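Local coordinates for protein S-adenosylmethionine:tRNA ribosyltransferase-isomerase (PDB 1VKY) that probably transfers and isomerises the ribose of S-adenosylmethionine onto the 7-aminomethyl group of preQ1-modified tRNA, giving epoxyqueuosine in queuosine biosynthesis, at residues Ser38-Leu43 against Arg53-Ile58. Numbering follows the deposited sequence.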
ATOM      1  N   SER B  38       9.840   5.850  11.235  1.00 32.42           N
ATOM      2  CA  SER B  38       9.393   4.495  11.581  1.00 32.28           C
ATOM      3  C   SER B  38      10.302   3.914  12.694  1.00 28.80           C
ATOM      4  O   SER B  38      11.395   4.467  12.981  1.00 26.82           O
ATOM      5  CB  SER B  38       9.359   3.618  10.326  1.00 33.16           C
ATOM      6  OG  SER B  38      10.679   3.319   9.918  1.00 40.50           O
ATOM      7  N   ARG B  39       9.839   2.846  13.349  1.00 27.73           N
ATOM      8  CA  ARG B  39      10.643   2.146  14.349  1.00 27.39           C
ATOM      9  C   ARG B  39      11.716   1.322  13.646  1.00 26.49           C
ATOM     10  O   ARG B  39      11.554   0.966  12.482  1.00 27.20           O
ATOM     11  CB  ARG B  39       9.775   1.251  15.224  1.00 27.78           C
ATOM     12  CG  ARG B  39       8.737   2.049  15.929  1.00 30.91           C
ATOM     13  CD  ARG B  39       7.857   1.254  16.861  1.00 38.81           C
ATOM     14  NE  ARG B  39       8.606   0.944  18.043  1.00 47.03           N
ATOM     15  CZ  ARG B  39       8.106   0.391  19.129  1.00 50.89           C
ATOM     16  NH1 ARG B  39       6.816   0.074  19.198  1.00 41.20           N
ATOM     17  NH2 ARG B  39       8.924   0.147  20.155  1.00 49.58           N
ATOM     18  N   LEU B  40      12.844   1.127  14.329  1.00 24.61           N
ATOM     19  CA  LEU B  40      13.956   0.296  13.850  1.00 23.78           C
ATOM     20  C   LEU B  40      14.367  -0.577  15.006  1.00 21.58           C
ATOM     21  O   LEU B  40      14.926  -0.070  15.980  1.00 25.44           O
ATOM     22  CB  LEU B  40      15.159   1.163  13.413  1.00 21.56           C
ATOM     23  CG  LEU B  40      16.455   0.474  12.949  1.00 25.14           C
ATOM     24  CD1 LEU B  40      16.230  -0.277  11.655  1.00 29.41           C
ATOM     25  CD2 LEU B  40      17.624   1.418  12.786  1.00 27.92           C
ATOM     26  N   MET B  41      14.128  -1.880  14.889  1.00 23.00           N
ATOM     27  CA  MET B  41      14.677  -2.850  15.820  1.00 25.38           C
ATOM     28  C   MET B  41      16.074  -3.248  15.321  1.00 26.81           C
ATOM     29  O   MET B  41      16.238  -3.611  14.179  1.00 25.37           O
ATOM     30  CB  MET B  41      13.809  -4.109  15.897  1.00 26.20           C
ATOM     31  CG  MET B  41      14.234  -5.052  17.010  1.00 28.50           C
ATOM     32  SD  MET B  41      13.147  -6.466  17.238  1.00 31.04           S
ATOM     33  CE  MET B  41      11.642  -5.723  17.820  1.00 31.19           C
ATOM     34  N   VAL B  42      17.057  -3.208  16.219  1.00 25.54           N
ATOM     35  CA  VAL B  42      18.421  -3.563  15.886  1.00 24.95           C
ATOM     36  C   VAL B  42      18.801  -4.848  16.599  1.00 24.18           C
ATOM     37  O   VAL B  42      18.737  -4.927  17.834  1.00 24.07           O
ATOM     38  CB  VAL B  42      19.396  -2.432  16.270  1.00 25.06           C
ATOM     39  CG1 VAL B  42      20.795  -2.768  15.836  1.00 27.47           C
ATOM     40  CG2 VAL B  42      18.968  -1.096  15.609  1.00 27.70           C
ATOM     41  N   LEU B  43      19.270  -5.803  15.807  1.00 25.16           N
ATOM     42  CA  LEU B  43      19.728  -7.105  16.245  1.00 24.91           C
ATOM     43  C   LEU B  43      21.251  -7.234  16.064  1.00 26.44           C
ATOM     44  O   LEU B  43      21.772  -7.057  14.976  1.00 25.55           O
ATOM     45  CB  LEU B  43      19.025  -8.202  15.426  1.00 22.47           C
ATOM     46  CG  LEU B  43      17.655  -8.670  15.957  1.00 26.47           C
ATOM     47  CD1 LEU B  43      16.703  -7.586  16.103  1.00 32.64           C
ATOM     48  CD2 LEU B  43      17.119  -9.723  15.061  1.00 26.98           C
ATOM     49  N   ARG B  53      14.850   1.305  18.414  1.00 29.33           N
ATOM     50  CA  ARG B  53      15.296   2.632  17.969  1.00 28.88           C
ATOM     51  C   ARG B  53      14.280   3.170  16.955  1.00 28.01           C
ATOM     52  O   ARG B  53      13.204   2.580  16.790  1.00 28.29           O
ATOM     53  CB  ARG B  53      16.705   2.544  17.361  1.00 29.30           C
ATOM     54  CG  ARG B  53      17.722   1.997  18.372  1.00 31.06           C
ATOM     55  CD  ARG B  53      18.034   3.001  19.551  1.00 25.14           C
ATOM     56  NE  ARG B  53      19.335   3.409  19.189  1.00 38.77           N
ATOM     57  CZ  ARG B  53      19.763   4.599  18.993  1.00 38.09           C
ATOM     58  NH1 ARG B  53      19.089   5.682  19.287  1.00 34.55           N
ATOM     59  NH2 ARG B  53      20.985   4.685  18.594  1.00 41.34           N
ATOM     60  N   ILE B  54      14.629   4.313  16.365  1.00 27.65           N
ATOM     61  CA  ILE B  54      13.894   4.968  15.294  1.00 28.58           C
ATOM     62  C   ILE B  54      14.782   4.956  14.073  1.00 28.62           C
ATOM     63  O   ILE B  54      16.002   5.038  14.211  1.00 26.99           O
ATOM     64  CB  ILE B  54      13.568   6.441  15.689  1.00 30.07           C
ATOM     65  CG1 ILE B  54      12.682   6.463  16.915  1.00 35.08           C
ATOM     66  CG2 ILE B  54      12.923   7.202  14.551  1.00 37.01           C
ATOM     67  CD1 ILE B  54      11.464   5.619  16.790  1.00 39.00           C
ATOM     68  N   PHE B  55      14.180   4.883  12.882  1.00 27.60           N
ATOM     69  CA  PHE B  55      14.934   4.627  11.675  1.00 27.77           C
ATOM     70  C   PHE B  55      16.071   5.601  11.431  1.00 29.47           C
ATOM     71  O   PHE B  55      17.155   5.188  11.015  1.00 26.14           O
ATOM     72  CB  PHE B  55      14.060   4.535  10.411  1.00 28.57           C
ATOM     73  CG  PHE B  55      14.774   3.832   9.277  1.00 27.31           C
ATOM     74  CD1 PHE B  55      14.744   2.465   9.177  1.00 31.55           C
ATOM     75  CD2 PHE B  55      15.519   4.539   8.367  1.00 24.45           C
ATOM     76  CE1 PHE B  55      15.445   1.823   8.163  1.00 30.30           C
ATOM     77  CE2 PHE B  55      16.211   3.920   7.377  1.00 31.11           C
ATOM     78  CZ  PHE B  55      16.193   2.551   7.273  1.00 27.23           C
ATOM     79  N   ARG B  56      15.834   6.889  11.647  1.00 32.59           N
ATOM     80  CA  ARG B  56      16.869   7.902  11.356  1.00 34.03           C
ATOM     81  C   ARG B  56      18.130   7.701  12.198  1.00 30.84           C
ATOM     82  O   ARG B  56      19.204   8.160  11.825  1.00 30.43           O
ATOM     83  CB  ARG B  56      16.331   9.312  11.566  1.00 34.37           C
ATOM     84  CG  ARG B  56      15.859   9.599  12.987  1.00 38.80           C
ATOM     85  CD  ARG B  56      15.352  11.033  13.209  1.00 44.38           C
ATOM     86  NE  ARG B  56      14.355  11.404  12.207  1.00 51.41           N
ATOM     87  CZ  ARG B  56      13.038  11.503  12.404  1.00 57.98           C
ATOM     88  NH1 ARG B  56      12.482  11.279  13.606  1.00 55.79           N
ATOM     89  NH2 ARG B  56      12.267  11.833  11.369  1.00 55.86           N
ATOM     90  N   GLU B  57      18.003   6.977  13.310  1.00 32.35           N
ATOM     91  CA  GLU B  57      19.151   6.591  14.184  1.00 30.79           C
ATOM     92  C   GLU B  57      20.032   5.447  13.638  1.00 32.10           C
ATOM     93  O   GLU B  57      21.021   5.035  14.262  1.00 29.77           O
ATOM     94  CB  GLU B  57      18.598   6.242  15.570  1.00 32.50           C
ATOM     95  CG  GLU B  57      17.995   7.456  16.253  1.00 31.99           C
ATOM     96  CD  GLU B  57      17.106   7.128  17.440  1.00 35.73           C
ATOM     97  OE1 GLU B  57      16.596   6.004  17.580  1.00 32.01           O
ATOM     98  OE2 GLU B  57      16.893   8.032  18.248  1.00 45.61           O
ATOM     99  N   ILE B  58      19.706   4.963  12.436  1.00 30.15           N
ATOM    100  CA  ILE B  58      20.546   3.977  11.747  1.00 29.60           C
ATOM    101  C   ILE B  58      21.944   4.482  11.559  1.00 28.58           C
ATOM    102  O   ILE B  58      22.878   3.701  11.612  1.00 24.23           O
ATOM    103  CB  ILE B  58      19.934   3.544  10.368  1.00 33.05           C
ATOM    104  CG1 ILE B  58      20.634   2.278   9.835  1.00 27.64           C
ATOM    105  CG2 ILE B  58      19.973   4.687   9.331  1.00 26.54           C
ATOM    106  CD1 ILE B  58      19.878   1.623   8.735  1.00 33.42           C
TER
HETATM  107  O   HOH W   1      11.706   0.725  18.247  1.00 33.22           O
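L40 lies across the point where 53-58 changes from strand to 3-10 turn: its CB rests against the backbone of I54 and F55, and its two methyls reach the side chains of F55 and I58. Chi1 of 177° sets CG beside the carbonyl carbon and so gives the branch its direction; the fork then brings CD1 to the ring of F55, 4.0 Å from its CD1, and CD2 to I58, 4.0 Å from its CB. With an alanine here, the F55 ring would probably lose its CD1 neighbour and I58 the methyl on its CB, opening a gap against the 3-10 turn. The backbone of L40 pairs twice with that of R53: L40 N donates to R53 O (2.9 Å), and R53 N returns a bond to L40 O (2.8 Å). This is the open end of an antiparallel beta hairpin, strands 39-44 and 49-54, the latter an outermost strand of the mixed sheet within this chain, while 39-44 also pairs with strand 343-346. On the far side of the non-hydrogen-bonded pair R39-I54, F55 N bonds to S38 O (2.8 Å), and the phenyl ring meets the ring of H190 and, edge-to-face, that of F191; H190 also holds S38 OG through ND1. R53 shares a face of the sheet with L40, but its bent chain leads the guanidinium away, where NH1 forms a salt bridge to E57 OE1 (3.0 Å) and NH2 another to E60. The same E57 oxygen accepts the N-H of I54 (2.9 Å), tying the turn back to the strand end. A water bridges R39 NE and R53 O, giving that carbonyl a second donor, while R39 NH1 bonds to R333 O.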